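Local coordinates for protein glycerol dehydratase (Clostridium butyricum, PDB 1R9D) that probably dehydrates glycerol to 3-hydroxypropionaldehyde as a glycyl-radical lyase that works without coenzyme B12, at residues L21-S29 against G106-E114. Sequence-based numbering, arbitrary orientation.
Sequences LNAKPCVES and GDAFQISEE
Backbone bonds join Pro25 and Val27 to a single residue, Gln110. Gln110 N donates to Pro25 O at 2.9 Å, meeting it in the carbonyl plane on a lone pair, and Val27 N donates to Gln110 O at 2.8 Å with a C=O...N angle of 172°, almost end-on. Cys26, the residue between these two partners, pairs with Gln110, their CA atoms 4.2 Å apart. The pairing stops at this one bridge, in keeping with short segments whose directions differ by 61°.

Two waters extend the polar seam. One gives hydrogens to Pro25 O and Ala108 O and accepts from Gln110 NE2 at 2.9 Å; the bend of the glutamine chain (chi2 -54°) folds the amide back to reach it. Pro25 O thus accepts from both this water and a backbone N-H. The second water donates to Val27 O and accepts from Ser112 N, bridging the two segments beyond the direct bonds.

Apolar contacts lie alongside. Val27 CG2 packs on Phe109 CB at 4.0 Å, the two side chains crossing nearly at right angles. Val27 CB meets Ile111 CD1 at 4.2 Å; with CG1 anti to the backbone N, the isoleucine chain extends past Val27 O. Tyr336 packs edge-to-face with Phe109, and Ile111 also touches Leu119 of helix 113-125. A polar neighbour, the carbonyl oxygen Cys26 O, lies near the plane of the Phe109 ring at its edge, 3.7 Å from CD2.

Through Cys26 and Glu28 the segment 21-29 also makes backbone hydrogen bonds with Ser83. The pattern is that of an isolated parallel beta bridge, here tying the connection between helices 11-22 and 30-40 to the lead-in of helix 113-125 within the pyruvate formate lyase-like region.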
loop_
_atom_site.group_PDB
_atom_site.type_symbol
_atom_site.label_atom_id
_atom_site.label_comp_id
_atom_site.label_asym_id
_atom_site.label_seq_id
_atom_site.Cartn_x
_atom_site.Cartn_y
_atom_site.Cartn_z
ATOM N N LEU A 21 -8.575 -33.530 -27.152
ATOM C CA LEU A 21 -10.000 -33.799 -27.327
ATOM C C LEU A 21 -10.581 -34.917 -26.467
ATOM O O LEU A 21 -11.744 -34.856 -26.075
ATOM C CB LEU A 21 -10.297 -34.076 -28.802
ATOM C CG LEU A 21 -10.052 -32.874 -29.721
ATOM C CD1 LEU A 21 -10.327 -33.259 -31.158
ATOM C CD2 LEU A 21 -10.939 -31.713 -29.287
ATOM N N ASN A 22 -9.788 -35.940 -26.171
ATOM C CA ASN A 22 -10.288 -37.039 -25.350
ATOM C C ASN A 22 -10.201 -36.736 -23.860
ATOM O O ASN A 22 -10.704 -37.492 -23.027
ATOM C CB ASN A 22 -9.528 -38.330 -25.668
ATOM C CG ASN A 22 -9.837 -38.851 -27.054
ATOM O OD1 ASN A 22 -10.982 -38.789 -27.504
ATOM N ND2 ASN A 22 -8.825 -39.375 -27.738
ATOM N N ALA A 23 -9.568 -35.619 -23.524
ATOM C CA ALA A 23 -9.432 -35.231 -22.131
ATOM C C ALA A 23 -10.793 -34.894 -21.542
ATOM O O ALA A 23 -11.744 -34.593 -22.269
ATOM C CB ALA A 23 -8.498 -34.024 -22.009
ATOM N N LYS A 24 -10.880 -34.963 -20.221
ATOM C CA LYS A 24 -12.101 -34.634 -19.501
ATOM C C LYS A 24 -11.723 -33.455 -18.608
ATOM O O LYS A 24 -11.273 -33.638 -17.476
ATOM C CB LYS A 24 -12.554 -35.828 -18.661
ATOM C CG LYS A 24 -12.842 -37.069 -19.502
ATOM C CD LYS A 24 -13.037 -38.306 -18.641
ATOM C CE LYS A 24 -13.235 -39.546 -19.507
ATOM N NZ LYS A 24 -13.284 -40.803 -18.698
ATOM N N PRO A 25 -11.885 -32.223 -19.124
ATOM C CA PRO A 25 -11.554 -31.005 -18.378
ATOM C C PRO A 25 -11.972 -31.070 -16.916
ATOM O O PRO A 25 -13.115 -31.387 -16.603
ATOM C CB PRO A 25 -12.299 -29.919 -19.151
ATOM C CG PRO A 25 -12.211 -30.414 -20.558
ATOM C CD PRO A 25 -12.561 -31.884 -20.391
ATOM N N CYS A 26 -11.037 -30.769 -16.020
ATOM C CA CYS A 26 -11.336 -30.789 -14.598
ATOM C C CYS A 26 -10.647 -29.651 -13.862
ATOM O O CYS A 26 -9.867 -28.895 -14.443
ATOM C CB CYS A 26 -10.897 -32.118 -13.980
ATOM S SG CYS A 26 -9.105 -32.319 -13.894
ATOM N N VAL A 27 -10.957 -29.547 -12.576
ATOM C CA VAL A 27 -10.385 -28.533 -11.705
ATOM C C VAL A 27 -9.455 -29.248 -10.734
ATOM O O VAL A 27 -9.883 -30.145 -10.002
ATOM C CB VAL A 27 -11.479 -27.815 -10.899
ATOM C CG1 VAL A 27 -10.849 -26.807 -9.943
ATOM C CG2 VAL A 27 -12.447 -27.125 -11.845
ATOM N N GLU A 28 -8.183 -28.865 -10.746
ATOM C CA GLU A 28 -7.202 -29.473 -9.859
ATOM C C GLU A 28 -6.914 -28.529 -8.698
ATOM O O GLU A 28 -7.112 -27.315 -8.813
ATOM C CB GLU A 28 -5.941 -29.831 -10.657
ATOM C CG GLU A 28 -6.179 -31.065 -11.543
ATOM C CD GLU A 28 -5.036 -31.405 -12.484
ATOM O OE1 GLU A 28 -3.897 -30.944 -12.259
ATOM O OE2 GLU A 28 -5.283 -32.161 -13.453
ATOM N N SER A 29 -6.464 -29.082 -7.573
ATOM C CA SER A 29 -6.218 -28.266 -6.389
ATOM C C SER A 29 -4.771 -28.026 -5.962
ATOM O O SER A 29 -4.527 -27.240 -5.047
ATOM C CB SER A 29 -6.997 -28.849 -5.204
ATOM O OG SER A 29 -6.634 -30.201 -4.976
ATOM N N GLY A 106 -22.615 -26.957 -21.351
ATOM C CA GLY A 106 -21.353 -26.616 -21.981
ATOM C C GLY A 106 -20.371 -26.174 -20.912
ATOM O O GLY A 106 -20.772 -25.873 -19.792
ATOM N N ASP A 107 -19.089 -26.127 -21.258
ATOM C CA ASP A 107 -18.046 -25.721 -20.319
ATOM C C ASP A 107 -18.128 -26.472 -18.997
ATOM O O ASP A 107 -17.961 -25.887 -17.930
ATOM C CB ASP A 107 -18.115 -24.213 -20.051
ATOM C CG ASP A 107 -17.728 -23.387 -21.267
ATOM O OD1 ASP A 107 -18.588 -23.174 -22.145
ATOM O OD2 ASP A 107 -16.556 -22.964 -21.348
ATOM N N ALA A 108 -18.387 -27.772 -19.072
ATOM C CA ALA A 108 -18.477 -28.576 -17.865
ATOM C C ALA A 108 -17.077 -28.916 -17.364
ATOM O O ALA A 108 -16.146 -29.090 -18.154
ATOM C CB ALA A 108 -19.264 -29.859 -18.145
ATOM N N PHE A 109 -16.932 -28.990 -16.046
ATOM C CA PHE A 109 -15.658 -29.348 -15.435
ATOM C C PHE A 109 -15.891 -30.445 -14.405
ATOM O O PHE A 109 -16.912 -30.459 -13.717
ATOM C CB PHE A 109 -15.009 -28.153 -14.723
ATOM C CG PHE A 109 -14.287 -27.209 -15.641
ATOM C CD1 PHE A 109 -14.968 -26.183 -16.289
ATOM C CD2 PHE A 109 -12.919 -27.337 -15.845
ATOM C CE1 PHE A 109 -14.292 -25.298 -17.122
ATOM C CE2 PHE A 109 -12.234 -26.458 -16.676
ATOM C CZ PHE A 109 -12.921 -25.436 -17.316
ATOM N N GLN A 110 -14.938 -31.363 -14.312
ATOM C CA GLN A 110 -15.015 -32.447 -13.341
ATOM C C GLN A 110 -14.155 -32.022 -12.153
ATOM O O GLN A 110 -13.266 -31.186 -12.296
ATOM C CB GLN A 110 -14.446 -33.742 -13.934
ATOM C CG GLN A 110 -15.040 -34.145 -15.277
ATOM C CD GLN A 110 -16.551 -34.230 -15.240
ATOM O OE1 GLN A 110 -17.122 -34.940 -14.412
ATOM N NE2 GLN A 110 -17.210 -33.503 -16.140
ATOM N N ILE A 111 -14.427 -32.583 -10.981
ATOM C CA ILE A 111 -13.636 -32.275 -9.797
ATOM C C ILE A 111 -13.798 -33.417 -8.799
ATOM O O ILE A 111 -14.915 -33.802 -8.452
ATOM C CB ILE A 111 -14.045 -30.921 -9.158
ATOM C CG1 ILE A 111 -13.080 -30.580 -8.016
ATOM C CG2 ILE A 111 -15.486 -30.971 -8.674
ATOM C CD1 ILE A 111 -13.305 -29.215 -7.395
ATOM N N SER A 112 -12.672 -33.968 -8.359
ATOM C CA SER A 112 -12.672 -35.092 -7.426
ATOM C C SER A 112 -13.141 -34.723 -6.026
ATOM O O SER A 112 -13.099 -33.557 -5.627
ATOM C CB SER A 112 -11.272 -35.693 -7.342
ATOM O OG SER A 112 -10.362 -34.762 -6.782
ATOM N N GLU A 113 -13.587 -35.731 -5.280
ATOM C CA GLU A 113 -14.050 -35.521 -3.916
ATOM C C GLU A 113 -12.881 -35.095 -3.042
ATOM O O GLU A 113 -13.054 -34.345 -2.084
ATOM C CB GLU A 113 -14.682 -36.803 -3.364
ATOM C CG GLU A 113 -15.998 -37.163 -4.031
ATOM C CD GLU A 113 -17.024 -36.052 -3.914
ATOM O OE1 GLU A 113 -17.395 -35.700 -2.773
ATOM O OE2 GLU A 113 -17.458 -35.526 -4.963
ATOM N N GLU A 114 -11.691 -35.581 -3.378
ATOM C CA GLU A 114 -10.485 -35.232 -2.636
ATOM C C GLU A 114 -10.206 -33.738 -2.787
ATOM O O GLU A 114 -9.864 -33.059 -1.822
ATOM C CB GLU A 114 -9.288 -36.029 -3.160
ATOM C CG GLU A 114 -9.322 -36.250 -4.662
ATOM C CD GLU A 114 -7.944 -36.332 -5.294
ATOM O OE1 GLU A 114 -7.067 -37.029 -4.733
ATOM O OE2 GLU A 114 -7.742 -35.703 -6.361
HETATM O O HOH W 1 -15.358 -32.241 -17.975
HETATM O O HOH W 2 -9.913 -32.768 -9.046
#